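Local coordinates for protein alcohol dehydrogenase, zinc-containing (Streptococcus pneumoniae serotype 2, PDB 5YLN) that probably oxidises alcohols to aldehydes or ketones with NAD+ as a zinc-dependent dehydrogenase, and holds zinc at two separate sites, at residues A[88-94]-A[110-116]; A[36-40]-A[146-151]. One frame throughout, in Å; residues are numbered along the deposited sequence.

Contact 1. Residues A[88-94]-A[110-116]; sequences ISCVCAC and DEGGWIF. With ZN (zinc ion), chain F.
Cys92 and Gly113 face each other as an antiparallel hydrogen-bonded pair: Cys92 N gives to Gly113 O at 2.9 Å, and Gly113 N returns a bond to Cys92 O at 2.8 Å that lies in the carbonyl plane. Gly113 has backbone angles, with phi 90°, that glycine adopts easily. A water joins the strands beyond this pair, donating to Cys90 O at 2.6 Å and accepting from Ile115 N.

Cys92 is the hub of several apolar contacts. Its SG, anti to its own carbonyl carbon (chi1 -52°), sits over a face of the Phe116 ring, 4.0 Å from the centroid, and also meets Ile115 CG1. A small, polarisable sulfur can touch both. Ile88 CG2 reaches the same ring at CE2 of Phe116, 3.9 Å away.

Two carbonyls meet ring edges: Ser89 O lies 3.4 Å from Phe116 CE2, and Cys90 O lies in the plane of the Trp114 ring.

Metal binding closes the far end, where Cys94 SG holds zinc at 2.3 Å beside Asp110; Cys97, Cys100 and Cys108 complete this four-cysteine site.

Trp114 stacks edge-to-face with His64 of the other zinc site. Phe116 and Ile88 pack against Leu128 of strand 127-129, and Cys92 and Phe116 touch Thr136 of helix 133-136.

Contact 2. Residues A[36-40]-A[146-151]; sequences IVKTT and DEALVM
Lys38 turns CG anti to its carbonyl carbon (chi1 -82°) and then runs extended, carrying NZ across to the first turn of helix 146-151. Glu147 instead bends at chi2 (70°), which brings its carboxylate back to the lysine. Lys38 NZ meets Glu147 OE1 at 3.1 Å, nearly in line with the C-O bond, and makes a weak bond, also part of the salt-bridge network, to Asp146 OD2 at 3.2 Å. One ammonium group thus bridges two neighbouring acids. A long lysine suits this gap: its CD also lies 3.6 Å from Asp146 CB, so its methylenes pack where its tip pairs. Asp146 has a second cation, Lys85, at OD1, and the two lysines would probably favour its charged form.

Farther along the helix the contact becomes apolar. Val150 puts CG1 3.6 Å from Thr40 CG2, while its CG2 lies 4.1 Å from Lys38 CB; the branched side chain fills both positions. Thr40 OG1 bonds to Val347 O, leaving its methyl for the helix.

Strand and helix cross at 79°, with axes 8.7 Å apart. Val37 and Lys38 both face Ile67 in a classic beta bulge. Strand 33-39 belongs to the GroES-like part of the zinc-containing alcohol dehydrogenase family and leads toward zinc ligand Cys42; helix 146-151 packs crosswise on it, Val150 also touching Ile67 and Ile348 of the neighbouring strands.

Contact 1 is nested in the chain between the two segments of contact 2, and their centres lie about 18 Å apart. They meet directly through Ile88 CD1 and Ile36 CD1, 4.0 Å apart, between side chains of strands 33-39 and 85-88, which belong to one mixed sheet. Both are partly buried. Residues 88-94 and 110-116 form a short, weakly bonded antiparallel pairing made by backbone bonds, with Cys94 and three cysteines beyond it holding zinc at one end; in 36-40 and 146-151, by contrast, mainly side chains join a strand to a helix, through charges at one end and methyl groups at the other. Each also approaches the Cys42–His64 zinc site, contact 1 through Trp114 and contact 2 through Thr40.

Contact 1. Residues A[88-94]-A[110-116]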
loop_
_atom_site.group_PDB
_atom_site.type_symbol
_atom_site.label_atom_id
_atom_site.label_comp_id
_atom_site.label_asym_id
_atom_site.label_seq_id
_atom_site.Cartn_x
_atom_site.Cartn_y
_atom_site.Cartn_z
ATOM N N ILE A 88 25.591 -6.253 15.196
ATOM C CA ILE A 88 24.473 -7.154 15.450
ATOM C C ILE A 88 23.200 -6.450 15.003
ATOM O O ILE A 88 22.852 -5.378 15.522
ATOM C CB ILE A 88 24.374 -7.572 16.923
ATOM C CG1 ILE A 88 25.760 -7.914 17.493
ATOM C CG2 ILE A 88 23.433 -8.764 17.062
ATOM C CD1 ILE A 88 26.103 -7.139 18.729
ATOM N N SER A 89 22.506 -7.065 14.047
ATOM C CA SER A 89 21.213 -6.566 13.602
ATOM C C SER A 89 20.150 -6.772 14.678
ATOM O O SER A 89 20.217 -7.707 15.477
ATOM C CB SER A 89 20.804 -7.280 12.300
ATOM O OG SER A 89 19.441 -7.080 12.017
ATOM N N CYS A 90 19.151 -5.887 14.691
ATOM C CA CYS A 90 18.052 -6.053 15.637
ATOM C C CYS A 90 17.172 -7.251 15.308
ATOM O O CYS A 90 16.375 -7.668 16.156
ATOM C CB CYS A 90 17.203 -4.774 15.702
ATOM S SG CYS A 90 16.377 -4.313 14.145
ATOM N N VAL A 91 17.325 -7.838 14.123
ATOM C CA VAL A 91 16.477 -8.918 13.636
ATOM C C VAL A 91 17.323 -10.169 13.439
ATOM O O VAL A 91 18.383 -10.105 12.809
ATOM C CB VAL A 91 15.792 -8.513 12.314
ATOM C CG1 VAL A 91 15.276 -9.741 11.582
ATOM C CG2 VAL A 91 14.662 -7.508 12.586
ATOM N N CYS A 92 16.853 -11.305 13.967
ATOM C CA CYS A 92 17.502 -12.592 13.739
ATOM C C CYS A 92 16.884 -13.289 12.536
ATOM O O CYS A 92 15.658 -13.300 12.381
ATOM C CB CYS A 92 17.360 -13.503 14.958
ATOM S SG CYS A 92 17.885 -12.764 16.509
ATOM N N ALA A 93 17.732 -13.929 11.728
ATOM C CA ALA A 93 17.315 -14.585 10.491
ATOM C C ALA A 93 17.934 -15.978 10.425
ATOM O O ALA A 93 19.156 -16.114 10.471
ATOM C CB ALA A 93 17.729 -13.749 9.271
ATOM N N CYS A 94 17.098 -17.013 10.297
ATOM C CA CYS A 94 17.630 -18.365 10.171
ATOM C C CYS A 94 18.194 -18.628 8.772
ATOM O O CYS A 94 19.042 -19.514 8.623
ATOM C CB CYS A 94 16.549 -19.398 10.514
ATOM S SG CYS A 94 15.295 -19.701 9.159
ATOM N N ASP A 110 11.772 -19.369 12.504
ATOM C CA ASP A 110 12.597 -20.272 13.310
ATOM C C ASP A 110 13.508 -19.413 14.189
ATOM O O ASP A 110 14.617 -19.067 13.770
ATOM C CB ASP A 110 13.383 -21.204 12.404
ATOM C CG ASP A 110 14.403 -22.032 13.158
ATOM O OD1 ASP A 110 14.229 -22.226 14.379
ATOM O OD2 ASP A 110 15.394 -22.472 12.521
ATOM N N GLU A 111 13.038 -19.094 15.395
ATOM C CA GLU A 111 13.699 -18.178 16.332
ATOM C C GLU A 111 14.242 -16.950 15.601
ATOM O O GLU A 111 15.433 -16.638 15.630
ATOM C CB GLU A 111 14.815 -18.868 17.138
ATOM C CG GLU A 111 15.140 -18.093 18.472
ATOM C CD GLU A 111 16.233 -18.721 19.370
ATOM O OE1 GLU A 111 16.956 -19.639 18.931
ATOM O OE2 GLU A 111 16.368 -18.283 20.542
ATOM N N GLY A 112 13.329 -16.248 14.929
ATOM C CA GLY A 112 13.707 -15.155 14.061
ATOM C C GLY A 112 12.761 -13.979 14.193
ATOM O O GLY A 112 11.795 -14.018 14.950
ATOM N N GLY A 113 13.069 -12.932 13.442
ATOM C CA GLY A 113 12.338 -11.691 13.533
ATOM C C GLY A 113 12.953 -10.775 14.571
ATOM O O GLY A 113 14.120 -10.912 14.958
ATOM N N TRP A 114 12.141 -9.831 15.043
ATOM C CA TRP A 114 12.573 -8.943 16.115
ATOM C C TRP A 114 12.315 -9.653 17.432
ATOM O O TRP A 114 11.176 -9.742 17.897
ATOM C CB TRP A 114 11.869 -7.595 16.056
ATOM C CG TRP A 114 12.084 -6.839 17.304
ATOM C CD1 TRP A 114 13.286 -6.575 17.917
ATOM C CD2 TRP A 114 11.077 -6.292 18.147
ATOM N NE1 TRP A 114 13.084 -5.873 19.087
ATOM C CE2 TRP A 114 11.731 -5.696 19.254
ATOM C CE3 TRP A 114 9.686 -6.234 18.077
ATOM C CZ2 TRP A 114 11.033 -5.057 20.266
ATOM C CZ3 TRP A 114 8.994 -5.610 19.099
ATOM C CH2 TRP A 114 9.665 -5.025 20.169
ATOM N N ILE A 115 13.372 -10.187 18.034
ATOM C CA ILE A 115 13.182 -10.912 19.284
ATOM C C ILE A 115 14.100 -10.368 20.380
ATOM O O ILE A 115 13.811 -10.538 21.573
ATOM C CB ILE A 115 13.375 -12.430 19.080
ATOM C CG1 ILE A 115 14.741 -12.741 18.470
ATOM C CG2 ILE A 115 12.210 -13.030 18.225
ATOM C CD1 ILE A 115 14.956 -14.226 18.255
ATOM N N PHE A 116 15.211 -9.730 19.988
ATOM C CA PHE A 116 16.138 -9.167 20.981
ATOM C C PHE A 116 15.393 -8.150 21.857
ATOM O O PHE A 116 14.808 -7.202 21.312
ATOM C CB PHE A 116 17.352 -8.490 20.317
ATOM C CG PHE A 116 18.394 -9.440 19.758
ATOM C CD1 PHE A 116 18.926 -10.474 20.524
ATOM C CD2 PHE A 116 18.882 -9.256 18.471
ATOM C CE1 PHE A 116 19.897 -11.321 20.005
ATOM C CE2 PHE A 116 19.852 -10.102 17.928
ATOM C CZ PHE A 116 20.358 -11.141 18.691
HETATM ZN ZN ZN F . 14.004 -17.786 8.777
HETATM O O HOH W 1 16.118 -9.977 17.238
#

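Contact 2. Residues A[36-40]-A[146-151]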
loop_
_atom_site.group_PDB
_atom_site.type_symbol
_atom_site.label_atom_id
_atom_site.label_comp_id
_atom_site.label_asym_id
_atom_site.label_seq_id
_atom_site.Cartn_x
_atom_site.Cartn_y
_atom_site.Cartn_z
ATOM N N ILE A 36 29.196 -7.271 24.264
ATOM C CA ILE A 36 28.745 -5.962 23.803
ATOM C C ILE A 36 29.835 -4.931 24.066
ATOM O O ILE A 36 30.379 -4.842 25.176
ATOM C CB ILE A 36 27.425 -5.552 24.479
ATOM C CG1 ILE A 36 26.291 -6.532 24.170
ATOM C CG2 ILE A 36 27.025 -4.157 24.047
ATOM C CD1 ILE A 36 25.978 -6.676 22.703
ATOM N N VAL A 37 30.172 -4.160 23.035
ATOM C CA VAL A 37 31.080 -3.018 23.155
ATOM C C VAL A 37 30.306 -1.718 23.339
ATOM O O VAL A 37 30.609 -0.940 24.240
ATOM C CB VAL A 37 32.019 -2.945 21.928
ATOM C CG1 VAL A 37 32.788 -1.634 21.902
ATOM C CG2 VAL A 37 32.981 -4.131 21.918
ATOM N N LYS A 38 29.295 -1.473 22.495
ATOM C CA LYS A 38 28.499 -0.257 22.555
ATOM C C LYS A 38 27.062 -0.562 22.163
ATOM O O LYS A 38 26.804 -1.426 21.330
ATOM C CB LYS A 38 29.054 0.841 21.643
ATOM C CG LYS A 38 30.198 1.628 22.243
ATOM C CD LYS A 38 30.888 2.481 21.186
ATOM C CE LYS A 38 32.181 3.063 21.762
ATOM N NZ LYS A 38 32.765 4.103 20.896
ATOM N N THR A 39 26.127 0.148 22.781
ATOM C CA THR A 39 24.713 -0.077 22.525
ATOM C C THR A 39 24.007 1.274 22.583
ATOM O O THR A 39 24.642 2.324 22.740
ATOM C CB THR A 39 24.132 -1.093 23.524
ATOM O OG1 THR A 39 22.832 -1.502 23.098
ATOM C CG2 THR A 39 24.035 -0.502 24.971
ATOM N N THR A 40 22.683 1.246 22.433
ATOM C CA THR A 40 21.849 2.443 22.519
ATOM C C THR A 40 20.446 2.052 23.030
ATOM O O THR A 40 20.174 0.893 23.356
ATOM C CB THR A 40 21.824 3.147 21.147
ATOM O OG1 THR A 40 21.126 4.398 21.216
ATOM C CG2 THR A 40 21.158 2.289 20.110
ATOM N N ASP A 146 32.136 3.814 15.548
ATOM C CA ASP A 146 31.248 2.991 16.370
ATOM C C ASP A 146 29.847 3.585 16.445
ATOM O O ASP A 146 28.855 2.861 16.353
ATOM C CB ASP A 146 31.829 2.847 17.775
ATOM C CG ASP A 146 33.042 1.906 17.838
ATOM O OD1 ASP A 146 33.489 1.377 16.791
ATOM O OD2 ASP A 146 33.537 1.681 18.965
ATOM N N GLU A 147 29.751 4.908 16.571
ATOM C CA GLU A 147 28.447 5.547 16.692
ATOM C C GLU A 147 27.627 5.354 15.429
ATOM O O GLU A 147 26.411 5.151 15.496
ATOM C CB GLU A 147 28.616 7.036 17.001
ATOM C CG GLU A 147 29.174 7.336 18.392
ATOM C CD GLU A 147 30.635 6.939 18.547
ATOM O OE1 GLU A 147 30.947 6.219 19.516
ATOM O OE2 GLU A 147 31.464 7.330 17.694
ATOM N N ALA A 148 28.276 5.407 14.263
ATOM C CA ALA A 148 27.554 5.175 13.023
ATOM C C ALA A 148 27.161 3.710 12.886
ATOM O O ALA A 148 26.070 3.400 12.396
ATOM C CB ALA A 148 28.390 5.621 11.824
ATOM N N LEU A 149 28.022 2.794 13.331
ATOM C CA LEU A 149 27.691 1.379 13.195
ATOM C C LEU A 149 26.516 0.981 14.082
ATOM O O LEU A 149 25.679 0.170 13.669
ATOM C CB LEU A 149 28.917 0.522 13.507
ATOM C CG LEU A 149 30.026 0.632 12.458
ATOM C CD1 LEU A 149 31.350 0.054 12.989
ATOM C CD2 LEU A 149 29.581 -0.050 11.124
ATOM N N VAL A 150 26.439 1.514 15.310
ATOM C CA VAL A 150 25.312 1.155 16.176
ATOM C C VAL A 150 23.989 1.588 15.546
ATOM O O VAL A 150 22.957 0.929 15.728
ATOM C CB VAL A 150 25.499 1.758 17.582
ATOM C CG1 VAL A 150 24.225 1.597 18.430
ATOM C CG2 VAL A 150 26.655 1.090 18.276
ATOM N N MET A 151 23.991 2.701 14.807
ATOM C CA MET A 151 22.790 3.161 14.116
ATOM C C MET A 151 22.343 2.193 13.023
ATOM O O MET A 151 21.175 2.219 12.627
ATOM C CB MET A 151 23.032 4.562 13.534
ATOM C CG MET A 151 23.394 5.653 14.569
ATOM S SD MET A 151 22.150 5.931 15.876
ATOM C CE MET A 151 22.723 4.912 17.232
#